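Side-chain contacts in DynE8 (Micromonospora chersina, PDB 4AMM), which probably loads acyl units for chain building as the acyltransferase domain of an iterative enediyne polyketide synthase in the dynemicin pathway: residues G73-G78 against L91-P96; T232-A237 against D255-A260. All blocks are in the same frame, centred on the assembly; numbering follows the deposited sequence.

Overall arrangement
From the N terminus the chain runs through helix 61-76 and the hairpin of strands 81-84 and 89-92 before contact 1 closes: residues 73-78 meet 91-96, sealing a short loop and tying the end of the helix to the four-stranded antiparallel sheet. The chain then lays down two strands of the parallel sheet, several helices and the first strand of the mixed sheet. In contact 2, residues 232-237 meet 255-260 across the hairpin of strands 235-241 and 244-250, joining a turn and the start of a strand to helix 251-264. The two loops follow in series, neither nesting nor crossing. The centres of contacts 1 and 2 lie about 48 Å apart, on opposite sides of the chain's centre.

Contact 1 of 2, residues G73-G78 against L91-P96; sequences GHLAEG and LVVGGP
The imidazole ring of H74 is the flat group here, and L91 comes up to it obliquely, with neither a clean face nor a clean edge turned to the leucine. The touch is made by one methyl: L91 CD1 lies 4.1 Å from H74 ND1. The first bond of the H74 side chain points toward 91-96, and chi1 of -172°, CG anti to the backbone N, extends the ring past the end of L91. A histidine suits this partly exposed place, since its flat ring can lie against a methyl on the way out of the core.

The same L91 methyl also meets L75, whose CD2 is 4.1 Å from L91 CD1. CD2 of L75 is shared between L91 and V93, for it also lies 4.0 Å from V93 CG2. These are ordinary van der Waals distances and no hydrogen bond crosses, so the join rests on side-chain packing, L75 with L91 and V93 being its apolar part. Branched leucines suit the buried part; beta-branched V93 offers CG2 close to its backbone.

Past L75 the helix ends in a Schellman motif: the N of G79 bonds to H74 O, and G78 N to L75 O at 2.9 Å. G78, the C-prime residue, readily takes the positive phi.

L75 also rests on T17 and L20 of helix 13-27, and L91 on L16, while L82 of strand 81-84 touches H74 and L91. Helices 13-27 and 61-76 thus pack on one face of the antiparallel sheet 4-10, 52-58, 89-92, 81-84, a small subdomain consistent with the ketosynthase-acyltransferase linker of related synthases.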
loop_
_atom_site.group_PDB
_atom_site.type_symbol
_atom_site.label_atom_id
_atom_site.label_comp_id
_atom_site.label_asym_id
_atom_site.label_seq_id
_atom_site.Cartn_x
_atom_site.Cartn_y
_atom_site.Cartn_z
ATOM N N GLY A 73 4.191 18.943 -22.172
ATOM C CA GLY A 73 3.099 18.715 -23.113
ATOM C C GLY A 73 1.772 18.880 -22.426
ATOM O O GLY A 73 0.836 19.451 -22.992
ATOM N N HIS A 74 1.662 18.341 -21.184
ATOM C CA HIS A 74 0.483 18.448 -20.393
ATOM C C HIS A 74 0.133 19.918 -20.120
ATOM O O HIS A 74 -1.035 20.335 -20.320
ATOM C CB HIS A 74 0.681 17.705 -19.037
ATOM C CG HIS A 74 -0.572 17.591 -18.201
ATOM N ND1 HIS A 74 -0.822 18.314 -17.033
ATOM C CD2 HIS A 74 -1.621 16.755 -18.336
ATOM C CE1 HIS A 74 -1.987 17.951 -16.524
ATOM N NE2 HIS A 74 -2.497 17.009 -17.303
ATOM N N LEU A 75 1.123 20.703 -19.658
ATOM C CA LEU A 75 0.850 22.114 -19.356
ATOM C C LEU A 75 0.457 22.811 -20.699
ATOM O O LEU A 75 -0.382 23.720 -20.657
ATOM C CB LEU A 75 2.090 22.762 -18.744
ATOM C CG LEU A 75 2.508 22.266 -17.353
ATOM C CD1 LEU A 75 3.870 22.810 -16.984
ATOM C CD2 LEU A 75 1.457 22.713 -16.353
ATOM N N ALA A 76 1.070 22.428 -21.814
ATOM C CA ALA A 76 0.815 23.140 -23.117
ATOM C C ALA A 76 -0.636 22.925 -23.546
ATOM O O ALA A 76 -1.223 23.755 -24.235
ATOM C CB ALA A 76 1.738 22.650 -24.191
ATOM N N GLU A 77 -1.248 21.831 -23.134
ATOM C CA GLU A 77 -2.616 21.573 -23.502
ATOM C C GLU A 77 -3.574 22.089 -22.448
ATOM O O GLU A 77 -4.773 21.805 -22.509
ATOM C CB GLU A 77 -2.810 20.105 -23.711
ATOM C CG GLU A 77 -1.995 19.669 -24.872
ATOM C CD GLU A 77 -1.951 18.193 -24.982
ATOM O OE1 GLU A 77 -2.663 17.507 -24.183
ATOM O OE2 GLU A 77 -1.202 17.731 -25.882
ATOM N N GLY A 78 -3.043 22.875 -21.513
ATOM C CA GLY A 78 -3.810 23.449 -20.420
ATOM C C GLY A 78 -4.058 22.463 -19.255
ATOM O O GLY A 78 -4.924 22.707 -18.424
ATOM N N LEU A 91 2.579 15.863 -11.528
ATOM C CA LEU A 91 2.523 17.330 -11.808
ATOM C C LEU A 91 1.219 17.817 -11.302
ATOM O O LEU A 91 0.155 17.298 -11.690
ATOM C CB LEU A 91 2.672 17.543 -13.316
ATOM C CG LEU A 91 2.471 18.944 -13.865
ATOM C CD1 LEU A 91 1.122 19.669 -13.640
ATOM C CD2 LEU A 91 3.502 19.882 -13.588
ATOM N N VAL A 92 1.265 18.873 -10.467
ATOM C CA VAL A 92 0.017 19.379 -9.895
ATOM C C VAL A 92 0.095 20.882 -9.858
ATOM O O VAL A 92 1.032 21.410 -9.254
ATOM C CB VAL A 92 -0.193 18.823 -8.457
ATOM C CG1 VAL A 92 -1.422 19.350 -7.855
ATOM C CG2 VAL A 92 -0.297 17.305 -8.464
ATOM N N VAL A 93 -0.862 21.530 -10.546
ATOM C CA VAL A 93 -1.036 22.993 -10.445
ATOM C C VAL A 93 -2.379 23.209 -9.703
ATOM O O VAL A 93 -3.363 22.590 -10.029
ATOM C CB VAL A 93 -1.110 23.599 -11.870
ATOM C CG1 VAL A 93 -1.378 25.133 -11.776
ATOM C CG2 VAL A 93 0.127 23.328 -12.622
ATOM N N GLY A 94 -2.379 24.021 -8.667
ATOM C CA GLY A 94 -3.616 24.221 -7.920
ATOM C C GLY A 94 -3.871 23.191 -6.818
ATOM O O GLY A 94 -4.998 23.065 -6.387
ATOM N N GLY A 95 -2.847 22.430 -6.350
ATOM C CA GLY A 95 -3.007 21.499 -5.168
ATOM C C GLY A 95 -3.095 22.344 -3.909
ATOM O O GLY A 95 -3.124 23.645 -3.994
ATOM N N PRO A 96 -3.019 21.728 -2.759
ATOM C CA PRO A 96 -2.708 20.312 -2.521
ATOM C C PRO A 96 -3.848 19.433 -2.870
ATOM O O PRO A 96 -5.013 19.886 -2.997
ATOM C CB PRO A 96 -2.414 20.266 -1.045
ATOM C CG PRO A 96 -3.276 21.426 -0.467
ATOM C CD PRO A 96 -3.029 22.494 -1.497
#

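Contact 2 of 2, residues T232-A237 against D255-A260; sequences TGAVVA and DRVAEA
The chi1 of T232 (68°) puts OG1 between the backbone N and the carbonyl carbon and leaves CG2 anti to that carbon, so that the hydroxyl can fold back on its own chain while the methyl leans on R256. On the helix, the R256 chain is extended from CG to NE; it runs its CD along the T232 backbone and brings the guanidinium edge to T232 O.

There R256 NH1 donates to T232 O at 2.8 Å, with an N-H...O angle of 154°. The oxygen lies in the guanidinium plane, but the donor stands 36° above the carbonyl plane and so misses the lone-pair direction. Arginine suits this exposed position: its long chain supplies carbon to pack and a charged end to reach a carbonyl. Nearer the helix, the two side chains run antiparallel, each passing the base of the other, with T232 CG2 3.8 Å from R256 CB.

V257 fills the buried side. Its CG2 is 3.5 Å from T232 OG1 and equally 3.5 Å from A234 CB, the latter closer than usual for two carbons. A small alanine fits so confined a place, and the valine reaches on to L216 and V247 of the mixed sheet.

T232 OG1 is buried yet doubly engaged: it accepts from A234 N at 2.9 Å, making an ST turn, and hydrogen-bonds to A229 O. Glycine suits position 233 because a CB there would press on T232 O. The turn links helix 222-229 to strand 235-241 in a beta-alpha-beta-beta-alpha-beta unit whose helices 222-229 and 251-264 share one face (A260 touches L228): the ferredoxin-like fold, as in the small subdomain of related acyltransferases.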
loop_
_atom_site.group_PDB
_atom_site.type_symbol
_atom_site.label_atom_id
_atom_site.label_comp_id
_atom_site.label_asym_id
_atom_site.label_seq_id
_atom_site.Cartn_x
_atom_site.Cartn_y
_atom_site.Cartn_z
ATOM N N THR A 232 -21.163 -24.456 0.685
ATOM C CA THR A 232 -19.886 -25.217 0.538
ATOM C C THR A 232 -19.104 -25.364 1.842
ATOM O O THR A 232 -18.230 -26.214 1.953
ATOM C CB THR A 232 -18.943 -24.627 -0.437
ATOM O OG1 THR A 232 -18.425 -23.341 0.070
ATOM C CG2 THR A 232 -19.531 -24.448 -1.816
ATOM N N GLY A 233 -19.386 -24.475 2.826
ATOM C CA GLY A 233 -18.525 -24.341 3.997
ATOM C C GLY A 233 -17.428 -23.307 3.864
ATOM O O GLY A 233 -16.901 -22.894 4.908
ATOM N N ALA A 234 -17.055 -22.957 2.646
ATOM C CA ALA A 234 -16.055 -21.878 2.531
ATOM C C ALA A 234 -16.705 -20.564 2.768
ATOM O O ALA A 234 -17.917 -20.400 2.564
ATOM C CB ALA A 234 -15.505 -21.926 1.101
ATOM N N VAL A 235 -15.881 -19.585 3.190
ATOM C CA VAL A 235 -16.388 -18.213 3.506
ATOM C C VAL A 235 -15.513 -17.192 2.900
ATOM O O VAL A 235 -14.316 -17.416 2.582
ATOM C CB VAL A 235 -16.467 -17.998 5.022
ATOM C CG1 VAL A 235 -17.480 -19.066 5.626
ATOM C CG2 VAL A 235 -15.124 -18.009 5.692
ATOM N N VAL A 236 -16.050 -15.968 2.739
ATOM C CA VAL A 236 -15.224 -14.869 2.258
ATOM C C VAL A 236 -14.195 -14.494 3.280
ATOM O O VAL A 236 -14.522 -14.285 4.487
ATOM C CB VAL A 236 -16.130 -13.669 1.947
ATOM C CG1 VAL A 236 -15.333 -12.461 1.561
ATOM C CG2 VAL A 236 -17.051 -13.984 0.729
ATOM N N ALA A 237 -12.932 -14.428 2.856
ATOM C CA ALA A 237 -11.826 -14.069 3.681
ATOM C C ALA A 237 -11.333 -12.681 3.366
ATOM O O ALA A 237 -11.002 -11.932 4.301
ATOM C CB ALA A 237 -10.692 -15.128 3.433
ATOM N N ASP A 255 -12.343 -27.219 -2.354
ATOM C CA ASP A 255 -12.587 -28.014 -3.582
ATOM C C ASP A 255 -14.008 -27.871 -4.115
ATOM O O ASP A 255 -14.215 -27.806 -5.339
ATOM C CB ASP A 255 -12.322 -29.489 -3.236
ATOM C CG ASP A 255 -10.825 -29.848 -3.155
ATOM O OD1 ASP A 255 -9.911 -29.064 -3.529
ATOM O OD2 ASP A 255 -10.607 -30.994 -2.680
ATOM N N ARG A 256 -15.015 -27.691 -3.242
ATOM C CA ARG A 256 -16.399 -27.423 -3.652
ATOM C C ARG A 256 -16.475 -26.099 -4.405
ATOM O O ARG A 256 -17.206 -25.969 -5.406
ATOM C CB ARG A 256 -17.427 -27.484 -2.475
ATOM C CG ARG A 256 -17.409 -28.854 -1.745
ATOM C CD ARG A 256 -18.189 -28.736 -0.464
ATOM N NE ARG A 256 -18.061 -29.962 0.297
ATOM C CZ ARG A 256 -17.876 -30.046 1.581
ATOM N NH1 ARG A 256 -17.824 -28.955 2.336
ATOM N NH2 ARG A 256 -17.679 -31.257 2.143
ATOM N N VAL A 257 -15.787 -25.078 -3.880
ATOM C CA VAL A 257 -15.859 -23.793 -4.557
ATOM C C VAL A 257 -15.137 -23.881 -5.898
ATOM O O VAL A 257 -15.602 -23.273 -6.832
ATOM C CB VAL A 257 -15.165 -22.700 -3.635
ATOM C CG1 VAL A 257 -15.161 -21.321 -4.344
ATOM C CG2 VAL A 257 -15.900 -22.524 -2.282
ATOM N N ALA A 258 -14.003 -24.560 -5.939
ATOM C CA ALA A 258 -13.244 -24.606 -7.194
ATOM C C ALA A 258 -14.105 -25.309 -8.257
ATOM O O ALA A 258 -14.088 -24.874 -9.416
ATOM C CB ALA A 258 -11.951 -25.347 -7.007
ATOM N N GLU A 259 -14.835 -26.373 -7.898
ATOM C CA GLU A 259 -15.779 -27.037 -8.829
ATOM C C GLU A 259 -16.807 -26.084 -9.303
ATOM O O GLU A 259 -17.095 -26.004 -10.496
ATOM C CB GLU A 259 -16.581 -28.142 -8.130
ATOM C CG GLU A 259 -15.797 -29.410 -7.930
ATOM C CD GLU A 259 -16.632 -30.376 -7.074
ATOM O OE1 GLU A 259 -17.849 -30.533 -7.396
ATOM O OE2 GLU A 259 -16.074 -30.828 -6.065
ATOM N N ALA A 260 -17.450 -25.359 -8.367
ATOM C CA ALA A 260 -18.487 -24.398 -8.697
ATOM C C ALA A 260 -17.951 -23.324 -9.616
ATOM O O ALA A 260 -18.624 -22.914 -10.552
ATOM C CB ALA A 260 -19.156 -23.748 -7.428
#